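Local coordinates for protein AlyGC (Glaciecola chathamensis, PDB 5GKD) that cleaves alginate as a polysaccharide lyase of family 6, probably by a beta-elimination in which a bound calcium ion takes part, at residues E553-D556 and S560-F563; F452-S457 and D462-Q467; G282-S287 and V687-T692; E232-L237 and S632-H637. All blocks are in the same frame, centred on the assembly; numbering follows the deposited sequence.

Contact 1: E553-D556 and S560-F563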
loop_
_atom_site.group_PDB
_atom_site.type_symbol
_atom_site.label_atom_id
_atom_site.label_comp_id
_atom_site.label_asym_id
_atom_site.label_seq_id
_atom_site.Cartn_x
_atom_site.Cartn_y
_atom_site.Cartn_z
ATOM N N GLU A 553 -2.745 24.919 -11.846
ATOM C CA GLU A 553 -4.074 25.211 -12.359
ATOM C C GLU A 553 -4.629 24.059 -13.172
ATOM O O GLU A 553 -3.889 23.301 -13.801
ATOM C CB GLU A 553 -4.084 26.445 -13.263
ATOM C CG GLU A 553 -3.951 27.752 -12.545
ATOM C CD GLU A 553 -4.093 28.929 -13.494
ATOM O OE1 GLU A 553 -4.168 28.696 -14.724
ATOM O OE2 GLU A 553 -4.136 30.078 -13.005
ATOM N N ASN A 554 -5.958 23.976 -13.185
ATOM C CA ASN A 554 -6.694 23.135 -14.126
ATOM C C ASN A 554 -6.450 21.649 -13.871
ATOM O O ASN A 554 -6.261 20.860 -14.800
ATOM C CB ASN A 554 -6.354 23.518 -15.568
ATOM C CG ASN A 554 -6.740 24.956 -15.887
ATOM O OD1 ASN A 554 -7.805 25.426 -15.488
ATOM N ND2 ASN A 554 -5.862 25.664 -16.592
ATOM N N LEU A 555 -6.442 21.267 -12.594
ATOM C CA LEU A 555 -6.476 19.861 -12.206
ATOM C C LEU A 555 -7.934 19.402 -12.180
ATOM O O LEU A 555 -8.480 18.982 -11.159
ATOM C CB LEU A 555 -5.797 19.653 -10.856
ATOM C CG LEU A 555 -4.261 19.662 -10.782
ATOM C CD1 LEU A 555 -3.678 21.046 -10.952
ATOM C CD2 LEU A 555 -3.808 19.056 -9.461
ATOM N N ASP A 556 -8.576 19.505 -13.339
ATOM C CA ASP A 556 -10.019 19.328 -13.326
ATOM C C ASP A 556 -10.566 18.652 -14.578
ATOM O O ASP A 556 -11.765 18.767 -14.844
ATOM C CB ASP A 556 -10.713 20.680 -13.110
ATOM C CG ASP A 556 -10.370 21.712 -14.182
ATOM O OD1 ASP A 556 -9.410 21.519 -14.951
ATOM O OD2 ASP A 556 -11.066 22.741 -14.228
ATOM N N SER A 560 -11.811 13.825 -8.822
ATOM C CA SER A 560 -10.817 13.266 -7.907
ATOM C C SER A 560 -9.395 13.450 -8.434
ATOM O O SER A 560 -8.565 12.548 -8.355
ATOM C CB SER A 560 -11.092 11.784 -7.619
ATOM O OG SER A 560 -12.371 11.605 -7.052
ATOM N N TYR A 561 -9.105 14.626 -8.967
ATOM C CA TYR A 561 -7.762 14.970 -9.415
ATOM C C TYR A 561 -7.091 15.693 -8.258
ATOM O O TYR A 561 -7.319 16.884 -8.047
ATOM C CB TYR A 561 -7.812 15.837 -10.666
ATOM C CG TYR A 561 -6.515 15.961 -11.431
ATOM C CD1 TYR A 561 -5.285 15.753 -10.819
ATOM C CD2 TYR A 561 -6.528 16.277 -12.784
ATOM C CE1 TYR A 561 -4.110 15.868 -11.534
ATOM C CE2 TYR A 561 -5.362 16.382 -13.501
ATOM C CZ TYR A 561 -4.162 16.185 -12.879
ATOM O OH TYR A 561 -3.004 16.297 -13.607
ATOM N N HIS A 562 -6.255 14.969 -7.518
ATOM C CA HIS A 562 -5.620 15.491 -6.319
ATOM C C HIS A 562 -4.311 16.184 -6.645
ATOM O O HIS A 562 -3.612 15.832 -7.600
ATOM C CB HIS A 562 -5.362 14.367 -5.324
ATOM C CG HIS A 562 -6.538 13.467 -5.139
ATOM N ND1 HIS A 562 -7.718 13.898 -4.574
ATOM C CD2 HIS A 562 -6.724 12.166 -5.457
ATOM C CE1 HIS A 562 -8.581 12.898 -4.554
ATOM N NE2 HIS A 562 -8.003 11.837 -5.083
ATOM N N PHE A 563 -3.970 17.174 -5.827
ATOM C CA PHE A 563 -2.665 17.800 -5.993
ATOM C C PHE A 563 -1.551 16.941 -5.381
ATOM O O PHE A 563 -0.527 16.695 -6.031
ATOM C CB PHE A 563 -2.664 19.200 -5.377
ATOM C CG PHE A 563 -1.320 19.843 -5.381
ATOM C CD1 PHE A 563 -0.798 20.384 -6.545
ATOM C CD2 PHE A 563 -0.558 19.882 -4.232
ATOM C CE1 PHE A 563 0.455 20.958 -6.556
ATOM C CE2 PHE A 563 0.686 20.458 -4.232
ATOM C CZ PHE A 563 1.198 20.996 -5.398
#
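L555 holds CG anti to its own carbonyl carbon (chi1 -77°), and in Y561, CG stands opposite the backbone N (chi1 -165°); together these torsions lay the leucine across one face of the tyrosine, the two side chains crossing at about a right angle. The foot of the leucine sits most centrally: L555 CB is 3.8 Å from the centroid of the Y561 ring and almost on its normal, a CH-pi contact over the middle of the face. Farther out, L555 CG passes 3.9 Å from Y561 CE1, so the branch runs over one half of the ring. The leucine backbone lies over the other half, with L555 C 3.5 Å from Y561 CD2. At the root of the tyrosine, L555 O approaches Y561 CB to 3.3 Å. The chain bends here in an inverse gamma turn centred on L555. L555 CD2, still over the CE1 side of the Y561 ring, also packs 3.7 Å from H562 O and 4.2 Å from F563 CB, and meets the F563 ring at its edge. One leucine thus bridges Y561 and F563, while H562 points its CB away and engages D588 through ND1. In the fold, L555 ends strand 551-555, which pairs in parallel with strands 517-519 and 581-585, and F563 marks the corner leading into strand 564-565. The contact therefore closes a turn between two faces of the C-terminal parallel beta-helix. L531 of strand 530-534 packs against L555, Y561 and F563, and the F563 ring makes edge-to-face contacts with F552 and F582.

Contact 2: F452-S457 and D462-Q467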
loop_
_atom_site.group_PDB
_atom_site.type_symbol
_atom_site.label_atom_id
_atom_site.label_comp_id
_atom_site.label_asym_id
_atom_site.label_seq_id
_atom_site.Cartn_x
_atom_site.Cartn_y
_atom_site.Cartn_z
ATOM N N PHE A 452 12.500 15.189 -17.783
ATOM C CA PHE A 452 12.815 13.801 -17.477
ATOM C C PHE A 452 14.309 13.538 -17.566
ATOM O O PHE A 452 14.879 12.849 -16.717
ATOM C CB PHE A 452 12.045 12.892 -18.437
ATOM C CG PHE A 452 12.258 11.421 -18.203
ATOM C CD1 PHE A 452 13.314 10.749 -18.811
ATOM C CD2 PHE A 452 11.379 10.701 -17.404
ATOM C CE1 PHE A 452 13.509 9.393 -18.600
ATOM C CE2 PHE A 452 11.562 9.343 -17.192
ATOM C CZ PHE A 452 12.628 8.685 -17.795
ATOM N N ASP A 453 14.962 14.073 -18.596
ATOM C CA ASP A 453 16.380 13.809 -18.771
ATOM C C ASP A 453 17.222 14.633 -17.813
ATOM O O ASP A 453 18.228 14.144 -17.298
ATOM C CB ASP A 453 16.794 14.074 -20.221
ATOM C CG ASP A 453 16.158 13.098 -21.193
ATOM O OD1 ASP A 453 15.945 11.930 -20.814
ATOM O OD2 ASP A 453 15.865 13.500 -22.337
ATOM N N ALA A 454 16.832 15.879 -17.546
ATOM C CA ALA A 454 17.617 16.690 -16.618
ATOM C C ALA A 454 17.553 16.128 -15.202
ATOM O O ALA A 454 18.568 16.087 -14.495
ATOM C CB ALA A 454 17.133 18.137 -16.640
ATOM N N ILE A 455 16.368 15.703 -14.768
ATOM C CA ILE A 455 16.232 15.072 -13.457
ATOM C C ILE A 455 17.110 13.822 -13.375
ATOM O O ILE A 455 17.842 13.613 -12.402
ATOM C CB ILE A 455 14.750 14.752 -13.180
ATOM C CG1 ILE A 455 13.978 16.024 -12.841
ATOM C CG2 ILE A 455 14.608 13.727 -12.076
ATOM C CD1 ILE A 455 12.488 15.863 -12.903
ATOM N N ALA A 456 17.080 12.995 -14.416
ATOM C CA ALA A 456 17.747 11.702 -14.350
ATOM C C ALA A 456 19.261 11.833 -14.259
ATOM O O ALA A 456 19.910 10.981 -13.648
ATOM C CB ALA A 456 17.360 10.849 -15.561
ATOM N N SER A 457 19.852 12.867 -14.850
ATOM C CA SER A 457 21.305 12.966 -14.843
ATOM C C SER A 457 21.834 13.973 -13.836
ATOM O O SER A 457 23.051 14.057 -13.651
ATOM C CB SER A 457 21.830 13.299 -16.238
ATOM O OG SER A 457 21.344 14.537 -16.687
ATOM N N ASP A 462 21.373 19.102 -6.456
ATOM C CA ASP A 462 21.463 20.029 -7.579
ATOM C C ASP A 462 20.216 20.903 -7.677
ATOM O O ASP A 462 19.179 20.619 -7.073
ATOM C CB ASP A 462 21.657 19.268 -8.887
ATOM C CG ASP A 462 23.069 18.781 -9.062
ATOM O OD1 ASP A 462 23.918 19.178 -8.239
ATOM O OD2 ASP A 462 23.335 18.010 -10.013
ATOM N N VAL A 463 20.328 21.981 -8.460
ATOM C CA VAL A 463 19.215 22.891 -8.728
ATOM C C VAL A 463 19.030 22.982 -10.233
ATOM O O VAL A 463 19.937 23.407 -10.953
ATOM C CB VAL A 463 19.441 24.284 -8.122
ATOM C CG1 VAL A 463 18.281 25.210 -8.469
ATOM C CG2 VAL A 463 19.605 24.192 -6.623
ATOM N N LEU A 464 17.860 22.576 -10.707
ATOM C CA LEU A 464 17.512 22.689 -12.114
ATOM C C LEU A 464 16.859 24.050 -12.348
ATOM O O LEU A 464 15.893 24.406 -11.665
ATOM C CB LEU A 464 16.576 21.554 -12.530
ATOM C CG LEU A 464 17.129 20.163 -12.904
ATOM C CD1 LEU A 464 18.177 19.660 -11.937
ATOM C CD2 LEU A 464 15.999 19.133 -13.033
ATOM N N VAL A 465 17.402 24.815 -13.297
ATOM C CA VAL A 465 16.940 26.164 -13.606
ATOM C C VAL A 465 16.312 26.114 -14.993
ATOM O O VAL A 465 17.019 26.042 -16.004
ATOM C CB VAL A 465 18.076 27.189 -13.538
ATOM C CG1 VAL A 465 17.516 28.590 -13.609
ATOM C CG2 VAL A 465 18.869 26.999 -12.263
ATOM N N LEU A 466 14.981 26.132 -15.045
ATOM C CA LEU A 466 14.264 25.993 -16.304
ATOM C C LEU A 466 14.177 27.345 -16.996
ATOM O O LEU A 466 13.728 28.333 -16.402
ATOM C CB LEU A 466 12.857 25.436 -16.082
ATOM C CG LEU A 466 12.619 24.326 -15.062
ATOM C CD1 LEU A 466 11.144 23.975 -14.992
ATOM C CD2 LEU A 466 13.441 23.108 -15.396
ATOM N N GLN A 467 14.608 27.390 -18.251
ATOM C CA GLN A 467 14.448 28.598 -19.035
ATOM C C GLN A 467 12.985 28.747 -19.440
ATOM O O GLN A 467 12.183 27.818 -19.317
ATOM C CB GLN A 467 15.363 28.556 -20.252
ATOM C CG GLN A 467 16.822 28.260 -19.906
ATOM C CD GLN A 467 17.602 27.692 -21.084
ATOM O OE1 GLN A 467 17.026 27.108 -22.002
ATOM N NE2 GLN A 467 18.921 27.841 -21.052
#
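L464 reaches from its strand toward A454 and I455 of the short helix, and its side chain can be followed outward from CB. The CB itself points at the helix but stays short of it, serving as the stem of the contact. CG stands anti to the carbonyl carbon and beside the backbone N (chi1 -83°), which carries the fork forward until L464 CG lies 4.3 Å from A454 CB. The touching is done by one branch, CD2. L464 CD2 meets I455 CG1 at 3.7 Å, the closest approach between the two segments. L464 CD2 also lies 3.9 Å from A454 CB and 3.9 Å from I455 N, so it rests where two successive helix residues offer a methyl, a methylene and the backbone between them. I455 points its CB away from the strand, yet CG1, set beside its own backbone N (chi1 -75°), still comes within reach, and the two branched chains cross at about a right angle. The contact is wholly apolar. One turn of the helix is tied at its end by S457, whose N and OG both donate to D453 O from opposite faces of the carbonyl plane, the OG bond being 3.2 Å long. K481 NZ takes up I455 O. Helix 450-457 lies against the first coils of the C-terminal beta-helix, consistent with the helix that usually caps the N-terminal end of such a solenoid: strand 462-466 runs parallel between strands 441-444 and 482-487, with V444 touching both A454 and L464, while L483 of strand 482-487 and L477 of strand 477-479 pack on I455.

Contact 3: G282-S287 and V687-T692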
loop_
_atom_site.group_PDB
_atom_site.type_symbol
_atom_site.label_atom_id
_atom_site.label_comp_id
_atom_site.label_asym_id
_atom_site.label_seq_id
_atom_site.Cartn_x
_atom_site.Cartn_y
_atom_site.Cartn_z
ATOM N N GLY A 282 11.642 21.279 24.786
ATOM C CA GLY A 282 10.466 20.434 24.736
ATOM C C GLY A 282 9.493 20.720 25.850
ATOM O O GLY A 282 9.805 21.406 26.819
ATOM N N TYR A 283 8.304 20.137 25.728
ATOM C CA TYR A 283 7.247 20.325 26.713
ATOM C C TYR A 283 6.478 19.021 26.884
ATOM O O TYR A 283 6.697 18.049 26.165
ATOM C CB TYR A 283 6.302 21.476 26.322
ATOM C CG TYR A 283 5.669 21.351 24.957
ATOM C CD1 TYR A 283 4.496 20.632 24.777
ATOM C CD2 TYR A 283 6.245 21.949 23.846
ATOM C CE1 TYR A 283 3.914 20.519 23.529
ATOM C CE2 TYR A 283 5.675 21.836 22.602
ATOM C CZ TYR A 283 4.509 21.125 22.449
ATOM O OH TYR A 283 3.947 21.022 21.201
ATOM N N ARG A 284 5.558 19.022 27.842
ATOM C CA ARG A 284 4.746 17.860 28.231
ATOM C C ARG A 284 5.706 16.701 28.501
ATOM O O ARG A 284 6.658 16.874 29.271
ATOM C CB ARG A 284 3.662 17.587 27.200
ATOM C CG ARG A 284 2.576 16.662 27.739
ATOM C CD ARG A 284 1.265 16.755 26.953
ATOM N NE ARG A 284 0.199 16.055 27.673
ATOM C CZ ARG A 284 -0.086 14.764 27.543
ATOM N NH1 ARG A 284 0.607 14.000 26.701
ATOM N NH2 ARG A 284 -1.076 14.235 28.248
ATOM N N PHE A 285 5.513 15.530 27.899
ATOM C CA PHE A 285 6.401 14.414 28.176
ATOM C C PHE A 285 7.805 14.620 27.603
ATOM O O PHE A 285 8.728 13.908 28.006
ATOM C CB PHE A 285 5.796 13.109 27.637
ATOM C CG PHE A 285 4.467 12.730 28.265
ATOM C CD1 PHE A 285 3.971 13.414 29.368
ATOM C CD2 PHE A 285 3.729 11.666 27.750
ATOM C CE1 PHE A 285 2.762 13.069 29.934
ATOM C CE2 PHE A 285 2.532 11.304 28.291
ATOM C CZ PHE A 285 2.030 12.006 29.396
ATOM N N GLY A 286 7.995 15.578 26.693
ATOM C CA GLY A 286 9.320 15.889 26.200
ATOM C C GLY A 286 9.991 17.081 26.861
ATOM O O GLY A 286 10.907 17.680 26.281
ATOM N N SER A 287 9.547 17.437 28.065
ATOM C CA SER A 287 10.138 18.558 28.784
ATOM C C SER A 287 11.589 18.269 29.177
ATOM O O SER A 287 12.039 17.119 29.220
ATOM C CB SER A 287 9.333 18.879 30.044
ATOM O OG SER A 287 7.992 19.204 29.722
ATOM N N VAL A 687 -6.024 12.358 22.288
ATOM C CA VAL A 687 -5.259 12.420 23.494
ATOM C C VAL A 687 -4.020 13.309 23.383
ATOM O O VAL A 687 -3.681 13.775 22.341
ATOM C CB VAL A 687 -4.806 11.012 23.915
ATOM C CG1 VAL A 687 -5.987 10.118 24.096
ATOM C CG2 VAL A 687 -3.919 10.404 22.861
ATOM N N GLY A 688 -3.367 13.514 24.504
ATOM C CA GLY A 688 -2.159 14.285 24.620
ATOM C C GLY A 688 -2.199 15.783 24.715
ATOM O O GLY A 688 -1.258 16.409 24.389
ATOM N N GLU A 689 -3.323 16.327 25.154
ATOM C CA GLU A 689 -3.532 17.751 25.382
ATOM C C GLU A 689 -3.036 18.606 24.194
ATOM O O GLU A 689 -2.151 19.428 24.356
ATOM C CB GLU A 689 -2.871 18.194 26.683
ATOM C CG GLU A 689 -3.373 17.412 27.914
ATOM C CD GLU A 689 -2.654 17.766 29.212
ATOM O OE1 GLU A 689 -1.446 17.481 29.347
ATOM O OE2 GLU A 689 -3.295 18.312 30.119
ATOM N N PRO A 690 -3.597 18.398 23.005
ATOM C CA PRO A 690 -3.157 19.189 21.853
ATOM C C PRO A 690 -3.467 20.660 22.039
ATOM O O PRO A 690 -4.377 21.043 22.773
ATOM C CB PRO A 690 -3.956 18.605 20.689
ATOM C CG PRO A 690 -5.179 18.076 21.320
ATOM C CD PRO A 690 -4.760 17.568 22.679
ATOM N N LYS A 691 -2.702 21.491 21.330
ATOM C CA LYS A 691 -2.778 22.942 21.414
ATOM C C LYS A 691 -3.274 23.491 20.082
ATOM O O LYS A 691 -2.648 23.261 19.042
ATOM C CB LYS A 691 -1.411 23.525 21.771
ATOM C CG LYS A 691 -0.795 22.926 23.029
ATOM C CD LYS A 691 0.647 23.387 23.239
ATOM C CE LYS A 691 1.062 23.232 24.701
ATOM N NZ LYS A 691 0.872 21.847 25.235
ATOM N N THR A 692 -4.383 24.231 20.124
ATOM C CA THR A 692 -5.032 24.777 18.939
ATOM C C THR A 692 -5.276 26.274 19.113
ATOM O O THR A 692 -5.806 26.697 20.145
ATOM C CB THR A 692 -6.367 24.067 18.683
ATOM O OG1 THR A 692 -6.133 22.674 18.488
ATOM C CG2 THR A 692 -7.058 24.636 17.463
#
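The facing loops of the two parallel beta-helices meet here, joined chiefly by a salt bridge between R284 and E689. R284 NE donates to E689 OE1 at 2.7 Å in a nearly straight bond (175°). The oxygen uses its anti lone pair and lies in the guanidinium plane, although guanidinium and carboxylate planes are turned 72° apart. With CG anti to the backbone N (chi1 -164°) and the chain extended to NE, R284 reaches across to the other loop. G688 CA rests over one face of the guanidinium, 3.5 Å from R284 NH1, and F285 CE1 lies over the opposite face, so the flat group is held between a ring of its own loop and the backbone of the other. R284 NH2 has a second carboxylate in E631, which gives the arginine two acidic partners. A leucine at R284 would probably leave both E689 and E631 without their charged mate. Next to this pair, K691 NZ comes 3.7 Å from Y283 CE1, obliquely to the ring, as the two side chains slide past each other in opposite directions. Within its loop, S287 OG donates to R284 O at 2.7 Å and helps fix the bend. The first loop leads from strand 271-278 to strand 289-292 of the N-terminal beta-helix; the second follows strand 681-685 and enters strand 691-700 of the C-terminal one, where T717 packs on K691.

Contact 4: E232-L237 and S632-H637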
loop_
_atom_site.group_PDB
_atom_site.type_symbol
_atom_site.label_atom_id
_atom_site.label_comp_id
_atom_site.label_asym_id
_atom_site.label_seq_id
_atom_site.Cartn_x
_atom_site.Cartn_y
_atom_site.Cartn_z
ATOM N N GLU A 232 21.407 17.490 20.783
ATOM C CA GLU A 232 20.341 17.898 19.874
ATOM C C GLU A 232 19.377 16.755 19.584
ATOM O O GLU A 232 18.880 16.607 18.473
ATOM C CB GLU A 232 20.917 18.476 18.580
ATOM C CG GLU A 232 21.656 19.786 18.793
ATOM C CD GLU A 232 22.167 20.434 17.495
ATOM O OE1 GLU A 232 21.931 19.896 16.387
ATOM O OE2 GLU A 232 22.817 21.490 17.597
ATOM N N SER A 233 19.090 15.952 20.598
ATOM C CA SER A 233 18.246 14.786 20.419
ATOM C C SER A 233 16.815 15.138 20.781
ATOM O O SER A 233 16.537 15.634 21.883
ATOM C CB SER A 233 18.737 13.597 21.249
ATOM O OG SER A 233 19.940 13.066 20.721
ATOM N N ARG A 234 15.920 14.838 19.843
ATOM C CA ARG A 234 14.513 15.212 19.868
ATOM C C ARG A 234 13.708 14.223 20.709
ATOM O O ARG A 234 12.822 13.521 20.226
ATOM C CB ARG A 234 14.014 15.257 18.432
ATOM C CG ARG A 234 12.911 16.197 18.121
ATOM C CD ARG A 234 12.651 16.127 16.627
ATOM N NE ARG A 234 11.502 16.907 16.194
ATOM C CZ ARG A 234 10.256 16.458 16.174
ATOM N NH1 ARG A 234 9.969 15.232 16.599
ATOM N NH2 ARG A 234 9.293 17.235 15.733
ATOM N N GLY A 235 14.050 14.168 21.986
ATOM C CA GLY A 235 13.453 13.185 22.868
ATOM C C GLY A 235 14.028 13.321 24.257
ATOM O O GLY A 235 14.615 14.352 24.599
ATOM N N THR A 236 13.881 12.253 25.043
ATOM C CA THR A 236 14.142 12.274 26.470
ATOM C C THR A 236 14.845 10.994 26.903
ATOM O O THR A 236 14.869 9.991 26.185
ATOM C CB THR A 236 12.847 12.402 27.291
ATOM O OG1 THR A 236 12.082 11.191 27.188
ATOM C CG2 THR A 236 11.997 13.558 26.798
ATOM N N LEU A 237 15.412 11.050 28.103
ATOM C CA LEU A 237 15.754 9.875 28.892
ATOM C C LEU A 237 14.573 9.600 29.812
ATOM O O LEU A 237 14.375 10.315 30.793
ATOM C CB LEU A 237 17.029 10.129 29.687
ATOM C CG LEU A 237 17.749 9.003 30.422
ATOM C CD1 LEU A 237 19.085 9.521 30.984
ATOM C CD2 LEU A 237 16.918 8.374 31.507
ATOM N N SER A 632 3.444 9.217 22.261
ATOM C CA SER A 632 4.875 9.053 22.093
ATOM C C SER A 632 5.500 10.000 21.089
ATOM O O SER A 632 6.704 9.881 20.833
ATOM C CB SER A 632 5.180 7.619 21.680
ATOM O OG SER A 632 4.656 6.721 22.621
ATOM N N THR A 633 4.733 10.921 20.510
ATOM C CA THR A 633 5.189 11.742 19.390
ATOM C C THR A 633 4.769 13.192 19.612
ATOM O O THR A 633 4.050 13.516 20.557
ATOM C CB THR A 633 4.631 11.219 18.055
ATOM O OG1 THR A 633 3.201 11.215 18.109
ATOM C CG2 THR A 633 5.105 9.804 17.790
ATOM N N PHE A 634 5.207 14.074 18.714
ATOM C CA PHE A 634 4.940 15.493 18.846
ATOM C C PHE A 634 4.118 16.067 17.705
ATOM O O PHE A 634 3.621 17.192 17.831
ATOM C CB PHE A 634 6.261 16.276 18.952
ATOM C CG PHE A 634 7.205 15.737 19.980
ATOM C CD1 PHE A 634 6.797 15.555 21.289
ATOM C CD2 PHE A 634 8.501 15.380 19.633
ATOM C CE1 PHE A 634 7.666 15.064 22.243
ATOM C CE2 PHE A 634 9.374 14.876 20.590
ATOM C CZ PHE A 634 8.953 14.724 21.898
ATOM N N GLY A 635 3.970 15.338 16.606
ATOM C CA GLY A 635 3.290 15.826 15.436
ATOM C C GLY A 635 2.016 15.070 15.164
ATOM O O GLY A 635 1.677 14.137 15.886
ATOM N N PRO A 636 1.280 15.472 14.128
ATOM C CA PRO A 636 1.517 16.591 13.214
ATOM C C PRO A 636 1.415 17.996 13.816
ATOM O O PRO A 636 0.683 18.226 14.763
ATOM C CB PRO A 636 0.425 16.410 12.161
ATOM C CG PRO A 636 0.076 14.971 12.218
ATOM C CD PRO A 636 0.167 14.623 13.670
ATOM N N HIS A 637 2.188 18.920 13.257
ATOM C CA HIS A 637 2.016 20.349 13.478
ATOM C C HIS A 637 1.428 20.921 12.196
ATOM O O HIS A 637 2.025 20.769 11.129
ATOM C CB HIS A 637 3.338 21.057 13.775
ATOM C CG HIS A 637 4.178 20.424 14.836
ATOM N ND1 HIS A 637 4.831 19.225 14.657
ATOM C CD2 HIS A 637 4.530 20.866 16.071
ATOM C CE1 HIS A 637 5.522 18.939 15.749
ATOM N NE2 HIS A 637 5.361 19.921 16.619
HETATM O O HOH W 1 7.354 13.757 16.722
#
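R234 NH2, which comes 4.1 Å from H637 CE1, is gripped by two groups of the neighbouring loop and strand: a salt bridge to E605 OE2 and a hydrogen bond with Y606 OH. The other terminal nitrogen works through water. R234 NH1 donates at 3.0 Å to a water lying in the guanidinium plane, and F634 N donates to the same water at 2.9 Å, so one molecule links side chain and backbone across the contact. R234 CG is anti to the backbone N (chi1 -151°) and the chain is extended to NE, carrying the charge alongside F634. Arginine and ring meet at the rim: R234 NH1 lies 3.4 Å from F634 CD2, near the ring plane, and guanidinium and ring are inclined 61° to each other. The adjoining stretch of the same edge faces R234 O, which lies 3.7 Å from F634 CE2. H637 is fixed on both nitrogens, ND1 by E605 O and NE2 by H259 NE2; E605 therefore holds R234 with its carboxylate and H637 with its carbonyl. A methionine at R234 would probably leave the E605 carboxylate without its countercharge and the bridging water without one of its donors. R234 is the centre of an inverse gamma turn just before strand 236-241, and P636, preceded by a cis peptide, leads into strand 637-641. This is an inter-domain interface of two parallel beta-helices, built from their facing loops, with the calcium ion about 10 Å from the F634 side chain.

In the fold
Contacts 3 and 4 join the N-terminal and C-terminal beta-helices; contacts 1 and 2 lie wholly within the C-terminal one. Along the chain 232-237 comes first, then 282-287, both segments of contact 2, both of contact 1, and finally 632-637 and 687-692, so contacts 3 and 4 interlock. Their centres are 10 Å apart and they touch on the N-terminal side, where F285 and G286 pack on T236, so the two interdomain contacts are adjacent. Contacts 1 and 2 have centres 24 Å apart, and their centres lie 35 to 42 Å from those of contacts 3 and 4. Packing within the early coils of the C-terminal solenoid is thus remote from the bridging loops, which lie nearer the calcium ion.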